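Local structure of nuclease-like protein (Chaetomium thermophilum, 6GRB) at residues Ser17-Ala22 and Asp375-Leu380; Thr59-Phe64 and Lys104-Leu109; Phe76-Pro81 and Phe112-Ala117. The protein forms the nuclease-bearing part of the junction-resolving enzyme GEN1, which binds DNA and probably cuts four-way junctions and 5'-flaps. All blocks are in the same frame, centred on the assembly; numbering follows the deposited sequence.

Contact 1. Residues Ser17-Ala22 and Asp375-Leu380; sequences SLCKLA and DATPEL
Ser17 N donates to Asp375 OD2 over 2.6 Å, almost straight at 172°. The carboxylate is met on the syn side of OD2, with the donor 34° out of its plane, while OD1 takes a hydrogen bond from His168 NE2. Both oxygens of Asp375 are therefore gripped, and the group is fixed in rotation. The same bond draws Asp375 OD2 against Ser17 CB. With OG turned away from its own backbone N, Ser17 serves as N-cap of helix 18-29: OG accepts from Lys20 N at 3.1 Å. Cys19 SG then reaches across to Thr377, standing 3.9 Å from OG1 in a loose van der Waals contact; the hydrogen bond of that hydroxyl goes to Thr374 O. Lys20 lays its aliphatic part over the turn, CD packing 3.6 Å from Asp375 CB, and the two side chains cross at about a right angle. Its ammonium bends off at the last torsion (chi4 58°) to a salt bridge with Asp24, so that NZ stays 6.5 Å from Asp375 OD2. The turn before strand 377-384 is thus docked on a helix N-terminus, joining the nuclease core to the GEN1 C-terminal domain, whose three-stranded antiparallel sheet and adjoining helix 445-451 are consistent with the chromodomain-like fold of this family.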
# COMPACT_ATOMS: atom_id res chain seq x y z
N SER A 17 -9.40 2.54 8.18
CA SER A 17 -8.19 2.71 8.97
C SER A 17 -7.15 1.63 8.65
O SER A 17 -7.41 0.44 8.83
CB SER A 17 -8.57 2.67 10.45
OG SER A 17 -7.50 2.30 11.28
N LEU A 18 -5.97 2.05 8.19
CA LEU A 18 -4.89 1.10 7.92
C LEU A 18 -4.58 0.23 9.14
O LEU A 18 -4.28 -0.96 9.03
CB LEU A 18 -3.64 1.85 7.48
CG LEU A 18 -2.47 1.05 6.90
CD1 LEU A 18 -2.97 0.00 5.91
CD2 LEU A 18 -1.49 2.00 6.22
N CYS A 19 -4.64 0.83 10.33
CA CYS A 19 -4.52 0.04 11.55
C CYS A 19 -5.60 -1.05 11.62
O CYS A 19 -5.33 -2.15 12.11
CB CYS A 19 -4.57 0.96 12.76
SG CYS A 19 -4.77 0.10 14.33
N LYS A 20 -6.82 -0.77 11.16
CA LYS A 20 -7.85 -1.81 11.23
C LYS A 20 -7.55 -2.95 10.27
O LYS A 20 -7.77 -4.12 10.60
CB LYS A 20 -9.24 -1.26 10.96
CG LYS A 20 -10.30 -2.32 11.17
CD LYS A 20 -11.70 -1.83 10.95
CE LYS A 20 -12.62 -3.00 10.62
NZ LYS A 20 -12.55 -3.97 11.73
N LEU A 21 -7.04 -2.64 9.08
CA LEU A 21 -6.68 -3.70 8.14
C LEU A 21 -5.54 -4.54 8.68
O LEU A 21 -5.57 -5.77 8.59
CB LEU A 21 -6.28 -3.11 6.79
CG LEU A 21 -7.36 -2.52 5.93
CD1 LEU A 21 -6.69 -1.72 4.81
CD2 LEU A 21 -8.26 -3.61 5.36
N ALA A 22 -4.51 -3.89 9.23
CA ALA A 22 -3.38 -4.63 9.77
C ALA A 22 -3.81 -5.55 10.92
O ALA A 22 -3.41 -6.72 10.97
CB ALA A 22 -2.30 -3.65 10.24
N ASP A 375 -10.90 2.98 13.30
CA ASP A 375 -12.22 2.36 13.12
C ASP A 375 -12.54 1.45 14.31
O ASP A 375 -13.02 0.31 14.17
CB ASP A 375 -12.32 1.62 11.78
CG ASP A 375 -12.01 2.54 10.59
OD1 ASP A 375 -12.24 3.75 10.66
OD2 ASP A 375 -11.49 2.05 9.56
N ALA A 376 -12.22 1.96 15.51
CA ALA A 376 -12.48 1.31 16.79
C ALA A 376 -11.67 0.03 16.98
O ALA A 376 -12.18 -0.97 17.49
CB ALA A 376 -13.97 1.04 16.97
N THR A 377 -10.40 0.04 16.59
CA THR A 377 -9.49 -1.00 17.05
C THR A 377 -9.16 -0.77 18.52
O THR A 377 -8.77 0.34 18.90
CB THR A 377 -8.20 -1.03 16.26
OG1 THR A 377 -8.50 -1.03 14.86
CG2 THR A 377 -7.42 -2.28 16.60
N PRO A 378 -9.32 -1.78 19.38
CA PRO A 378 -8.97 -1.59 20.80
C PRO A 378 -7.49 -1.29 20.97
O PRO A 378 -6.64 -2.00 20.45
CB PRO A 378 -9.36 -2.94 21.43
CG PRO A 378 -10.41 -3.47 20.53
CD PRO A 378 -10.05 -3.03 19.14
N GLU A 379 -7.19 -0.23 21.71
CA GLU A 379 -5.82 0.14 21.99
C GLU A 379 -5.63 0.24 23.49
O GLU A 379 -6.57 0.56 24.23
CB GLU A 379 -5.44 1.46 21.32
CG GLU A 379 -5.34 1.38 19.80
CD GLU A 379 -5.03 2.73 19.18
OE1 GLU A 379 -4.00 2.84 18.49
OE2 GLU A 379 -5.81 3.68 19.41
N LEU A 380 -4.42 -0.04 23.93
CA LEU A 380 -4.05 0.09 25.33
C LEU A 380 -2.99 1.17 25.47
O LEU A 380 -2.08 1.28 24.64
CB LEU A 380 -3.55 -1.25 25.89
CG LEU A 380 -4.58 -2.39 26.03
CD1 LEU A 380 -3.97 -3.64 26.65
CD2 LEU A 380 -5.77 -1.92 26.85

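Contact 2. Residues Thr59-Phe64 and Lys104-Leu109; sequences TLFYRF and KRLIRL
The 59-64 segment of helix 55-70 runs nearly parallel to helix 104-109, the segment axes 11.0 Å apart and crossing at -26°, with Phe61 and Leu106 the closest pair of CA atoms at 7.5 Å. So wide a gap is bridged by large apolar side chains, and no hydrogen bond crosses it. Leu106 stands at the centre of the contact: with CG swung away from its own backbone N (chi1 -171°), it reaches out to the other helix and splits its two methyls between neighbours. Leu106 CD2 presses on the backbone of the 59-64 segment, 3.8 Å from Phe61 N, and lies 3.8 Å from Phe64 CD2; Leu60 CD2 adds a looser touch. Leu106 CD1 meets the edge of the Phe61 ring near its plane, 4.0 Å from Phe61 CD2, and these two side chains cross at about a right angle. One turn further along from Leu60, the Phe64 ring reaches Ile107, Phe64 CE2 lying 3.7 Å from Ile107 CG1 in an oblique approach. Both phenylalanines also belong to a larger aromatic cluster: Phe64 meets Phe110 edge-to-face, and Phe61 does the same with Phe314 and Trp316. Helix 303-313 covers Leu106 through Leu306 and Phe309. Each helix leads into a parallel strand of the central sheet, 73-78 or 113-116, so the pair is that of successive beta-alpha-beta crossovers, as expected in the PIN-like nuclease core of the XPG/FEN1 family.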
# COMPACT_ATOMS: atom_id res chain seq x y z
N THR A 59 9.83 12.94 5.22
CA THR A 59 8.45 12.46 5.36
C THR A 59 8.35 10.99 5.01
O THR A 59 7.49 10.28 5.57
CB THR A 59 7.46 13.30 4.53
OG1 THR A 59 7.57 12.97 3.15
CG2 THR A 59 7.74 14.75 4.69
N LEU A 60 9.20 10.50 4.12
CA LEU A 60 9.31 9.06 3.87
C LEU A 60 9.75 8.33 5.14
O LEU A 60 9.19 7.30 5.51
CB LEU A 60 10.28 8.83 2.71
CG LEU A 60 10.23 7.53 1.95
CD1 LEU A 60 9.03 7.54 1.03
CD2 LEU A 60 11.50 7.29 1.16
N PHE A 61 10.76 8.88 5.82
CA PHE A 61 11.16 8.43 7.14
C PHE A 61 9.96 8.32 8.09
O PHE A 61 9.76 7.29 8.73
CB PHE A 61 12.25 9.38 7.69
CG PHE A 61 12.67 9.09 9.10
CD1 PHE A 61 12.02 9.67 10.17
CD2 PHE A 61 13.73 8.24 9.36
CE1 PHE A 61 12.40 9.40 11.47
CE2 PHE A 61 14.11 7.95 10.66
CZ PHE A 61 13.44 8.53 11.71
N TYR A 62 9.14 9.38 8.17
CA TYR A 62 8.02 9.37 9.11
C TYR A 62 6.97 8.33 8.72
O TYR A 62 6.45 7.63 9.59
CB TYR A 62 7.43 10.78 9.23
CG TYR A 62 8.28 11.74 10.05
CD1 TYR A 62 8.53 11.50 11.40
CD2 TYR A 62 8.81 12.89 9.48
CE1 TYR A 62 9.30 12.36 12.16
CE2 TYR A 62 9.59 13.77 10.23
CZ TYR A 62 9.83 13.49 11.58
OH TYR A 62 10.58 14.36 12.34
N ARG A 63 6.70 8.15 7.42
CA ARG A 63 5.81 7.07 6.98
C ARG A 63 6.37 5.68 7.33
O ARG A 63 5.60 4.75 7.57
CB ARG A 63 5.55 7.14 5.47
CG ARG A 63 4.96 8.46 5.00
CD ARG A 63 3.46 8.38 4.81
NE ARG A 63 2.89 9.70 4.54
CZ ARG A 63 1.71 9.89 3.96
NH1 ARG A 63 0.99 8.83 3.58
NH2 ARG A 63 1.24 11.13 3.74
N PHE A 64 7.70 5.52 7.32
CA PHE A 64 8.29 4.23 7.67
C PHE A 64 8.12 3.93 9.16
O PHE A 64 7.88 2.78 9.54
CB PHE A 64 9.78 4.20 7.28
CG PHE A 64 10.02 4.09 5.80
CD1 PHE A 64 8.97 4.16 4.90
CD2 PHE A 64 11.30 3.87 5.31
CE1 PHE A 64 9.19 4.04 3.54
CE2 PHE A 64 11.53 3.73 3.93
CZ PHE A 64 10.48 3.83 3.04
N LYS A 104 16.34 3.39 -1.03
CA LYS A 104 16.66 1.98 -0.82
C LYS A 104 17.52 1.79 0.41
O LYS A 104 17.40 0.79 1.13
CB LYS A 104 17.36 1.41 -2.06
CG LYS A 104 16.45 1.26 -3.24
CD LYS A 104 17.20 0.58 -4.36
CE LYS A 104 16.22 0.07 -5.41
NZ LYS A 104 16.92 -0.74 -6.45
N ARG A 105 18.42 2.74 0.67
CA ARG A 105 19.21 2.71 1.90
C ARG A 105 18.31 2.84 3.13
O ARG A 105 18.43 2.07 4.09
CB ARG A 105 20.25 3.83 1.84
CG ARG A 105 21.10 3.94 3.06
CD ARG A 105 22.33 4.81 2.80
NE ARG A 105 23.09 5.02 4.04
CZ ARG A 105 23.37 6.22 4.56
NH1 ARG A 105 22.97 7.33 3.96
NH2 ARG A 105 24.05 6.30 5.70
N LEU A 106 17.38 3.81 3.10
CA LEU A 106 16.49 3.98 4.25
C LEU A 106 15.56 2.78 4.43
O LEU A 106 15.24 2.42 5.56
CB LEU A 106 15.68 5.28 4.09
CG LEU A 106 14.85 5.73 5.31
CD1 LEU A 106 15.74 6.23 6.49
CD2 LEU A 106 13.81 6.76 4.91
N ILE A 107 15.14 2.16 3.32
CA ILE A 107 14.36 0.93 3.38
C ILE A 107 15.13 -0.16 4.13
O ILE A 107 14.58 -0.83 5.02
CB ILE A 107 13.97 0.47 1.97
CG1 ILE A 107 12.95 1.45 1.37
CG2 ILE A 107 13.42 -0.96 2.02
CD1 ILE A 107 12.61 1.19 -0.09
N ARG A 108 16.40 -0.36 3.79
CA ARG A 108 17.20 -1.38 4.47
C ARG A 108 17.36 -1.05 5.95
O ARG A 108 17.11 -1.91 6.81
CB ARG A 108 18.58 -1.50 3.80
N LEU A 109 17.74 0.20 6.26
CA LEU A 109 17.94 0.62 7.64
C LEU A 109 16.73 0.31 8.53
O LEU A 109 16.91 0.01 9.71
CB LEU A 109 18.26 2.11 7.69
CG LEU A 109 19.68 2.45 7.22
CD1 LEU A 109 19.92 3.94 7.24
CD2 LEU A 109 20.69 1.72 8.11

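Contact 3. Residues Phe76-Pro81 and Phe112-Ala117; sequences FVFDGP and FTAHDA
His115 O is approached by three groups of the neighbouring strand: Phe78 N donates to it at 2.8 Å, Val77 CA offers a C-H at 3.2 Å, and the Phe78 ring turns its edge to it, with the oxygen in the ring plane. Before it in the same parallel register, His115 N donates to Phe76 O and Phe76 N to Thr113 O, the latter almost straight at 177°. Thr113 O also sits in plane at the edge of the Phe76 ring, 3.5 Å from CD2. The pairing ends with Ala117 N on Phe78 O at 2.8 Å, a more bent bond at 145°; beyond it Gly80 CA makes a C-H contact with Ala117 O.

Phe76 carries CG opposite its carbonyl carbon (chi1 -66°), and from there the ring reaches Phe112, Phe76 CE2 meeting Phe112 CD2 at 3.6 Å. On the same face Phe78 CE1 rests 4.0 Å from Ala114 CB. Val77 CG1 lies on the other face, 3.9 Å from Ala117 CB.

Helix 104-109 covers the Phe76, Phe78 and Ala114 face through Ile107, and its Lys104 forms a salt bridge with Asp116. Helix 121-130 covers the Val77 and His115 face, Glu124 accepting from His115 NE2. Just past strand 73-78, Asp79 accepts from Ala121 N and lies beside Glu122, which binds metal in other structures of this protein, so the end of that strand leads to the metal site.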
# COMPACT_ATOMS: atom_id res chain seq x y z
N PHE A 76 8.60 -2.67 -0.92
CA PHE A 76 8.54 -1.46 -1.73
C PHE A 76 9.01 -1.77 -3.15
O PHE A 76 10.14 -2.21 -3.33
CB PHE A 76 9.42 -0.37 -1.12
CG PHE A 76 8.93 0.11 0.21
CD1 PHE A 76 8.10 1.21 0.29
CD2 PHE A 76 9.33 -0.52 1.37
CE1 PHE A 76 7.66 1.66 1.51
CE2 PHE A 76 8.91 -0.07 2.59
CZ PHE A 76 8.06 1.01 2.66
N VAL A 77 8.17 -1.51 -4.15
CA VAL A 77 8.45 -1.97 -5.51
C VAL A 77 8.85 -0.78 -6.39
O VAL A 77 8.14 0.23 -6.45
CB VAL A 77 7.25 -2.73 -6.10
CG1 VAL A 77 7.61 -3.34 -7.50
CG2 VAL A 77 6.77 -3.81 -5.11
N PHE A 78 9.99 -0.91 -7.07
CA PHE A 78 10.58 0.10 -7.93
C PHE A 78 10.39 -0.31 -9.39
O PHE A 78 10.45 -1.50 -9.72
CB PHE A 78 12.09 0.28 -7.62
CG PHE A 78 12.37 0.86 -6.24
CD1 PHE A 78 12.24 0.07 -5.09
CD2 PHE A 78 12.74 2.19 -6.10
CE1 PHE A 78 12.47 0.60 -3.83
CE2 PHE A 78 12.97 2.75 -4.85
CZ PHE A 78 12.83 1.96 -3.69
N ASP A 79 10.16 0.68 -10.25
CA ASP A 79 9.94 0.41 -11.66
C ASP A 79 11.22 -0.10 -12.31
O ASP A 79 12.33 0.19 -11.86
CB ASP A 79 9.45 1.66 -12.38
CG ASP A 79 7.97 1.89 -12.21
OD1 ASP A 79 7.60 2.49 -11.17
OD2 ASP A 79 7.17 1.49 -13.09
N GLY A 80 11.06 -0.88 -13.36
CA GLY A 80 12.16 -1.33 -14.17
C GLY A 80 12.04 -0.81 -15.59
O GLY A 80 11.12 -0.05 -15.92
N PRO A 81 12.95 -1.25 -16.47
CA PRO A 81 13.10 -0.58 -17.77
C PRO A 81 12.19 -1.08 -18.90
O PRO A 81 12.15 -0.41 -19.94
CB PRO A 81 14.58 -0.82 -18.12
CG PRO A 81 14.93 -2.08 -17.39
CD PRO A 81 14.13 -2.06 -16.11
N PHE A 112 13.17 -3.09 5.99
CA PHE A 112 12.10 -3.36 5.04
C PHE A 112 12.72 -3.91 3.77
O PHE A 112 13.94 -3.97 3.63
CB PHE A 112 11.24 -2.11 4.77
CG PHE A 112 10.48 -1.59 5.97
CD1 PHE A 112 10.18 -2.42 7.04
CD2 PHE A 112 10.05 -0.27 6.02
CE1 PHE A 112 9.45 -1.93 8.14
CE2 PHE A 112 9.33 0.23 7.13
CZ PHE A 112 9.03 -0.61 8.18
N THR A 113 11.88 -4.35 2.85
CA THR A 113 12.33 -5.02 1.63
C THR A 113 12.16 -4.08 0.46
O THR A 113 11.15 -3.38 0.36
CB THR A 113 11.55 -6.30 1.38
OG1 THR A 113 11.64 -7.13 2.55
CG2 THR A 113 12.11 -7.05 0.17
N ALA A 114 13.16 -4.04 -0.40
CA ALA A 114 13.10 -3.28 -1.64
C ALA A 114 13.17 -4.28 -2.78
O ALA A 114 13.99 -5.20 -2.75
CB ALA A 114 14.25 -2.28 -1.74
N HIS A 115 12.30 -4.11 -3.76
CA HIS A 115 12.17 -5.05 -4.87
C HIS A 115 12.12 -4.22 -6.15
O HIS A 115 11.31 -3.29 -6.26
CB HIS A 115 10.91 -5.90 -4.66
CG HIS A 115 10.59 -6.83 -5.79
ND1 HIS A 115 11.47 -7.77 -6.26
CD2 HIS A 115 9.44 -7.01 -6.49
CE1 HIS A 115 10.90 -8.47 -7.22
NE2 HIS A 115 9.67 -8.01 -7.39
N ASP A 116 12.99 -4.54 -7.11
CA ASP A 116 12.98 -3.87 -8.40
C ASP A 116 12.18 -4.73 -9.36
O ASP A 116 12.57 -5.86 -9.65
CB ASP A 116 14.40 -3.64 -8.91
CG ASP A 116 15.27 -2.92 -7.89
OD1 ASP A 116 15.30 -1.66 -7.89
OD2 ASP A 116 15.90 -3.61 -7.04
N ALA A 117 11.02 -4.22 -9.80
CA ALA A 117 10.25 -4.91 -10.82
C ALA A 117 11.03 -4.91 -12.14
O ALA A 117 11.84 -4.02 -12.38
CB ALA A 117 8.90 -4.22 -11.03

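In the fold
Contacts 2 and 3 are neighbours, their centres 14 Å apart, and they alternate along the chain as 59-64, 76-81, 104-109 and 112-117. They meet directly: Phe64 packs on Phe76, Ile107 on Phe78, and Ile107 O probably accepts from Phe112 N. Together they build one edge of the seven-stranded sheet, strands 73-78 and 113-116 with the helices that precede them. Contact 1 lies toward the other edge, where strand 14-17 ends, with centres 23 Å from contact 2 and 28 Å from contact 3. Its segments come first and last in sequence, so it ties the GEN1 C-terminal-family domain, which includes strand 377-384, back to the nuclease core, while contact 3 leads to the metal site.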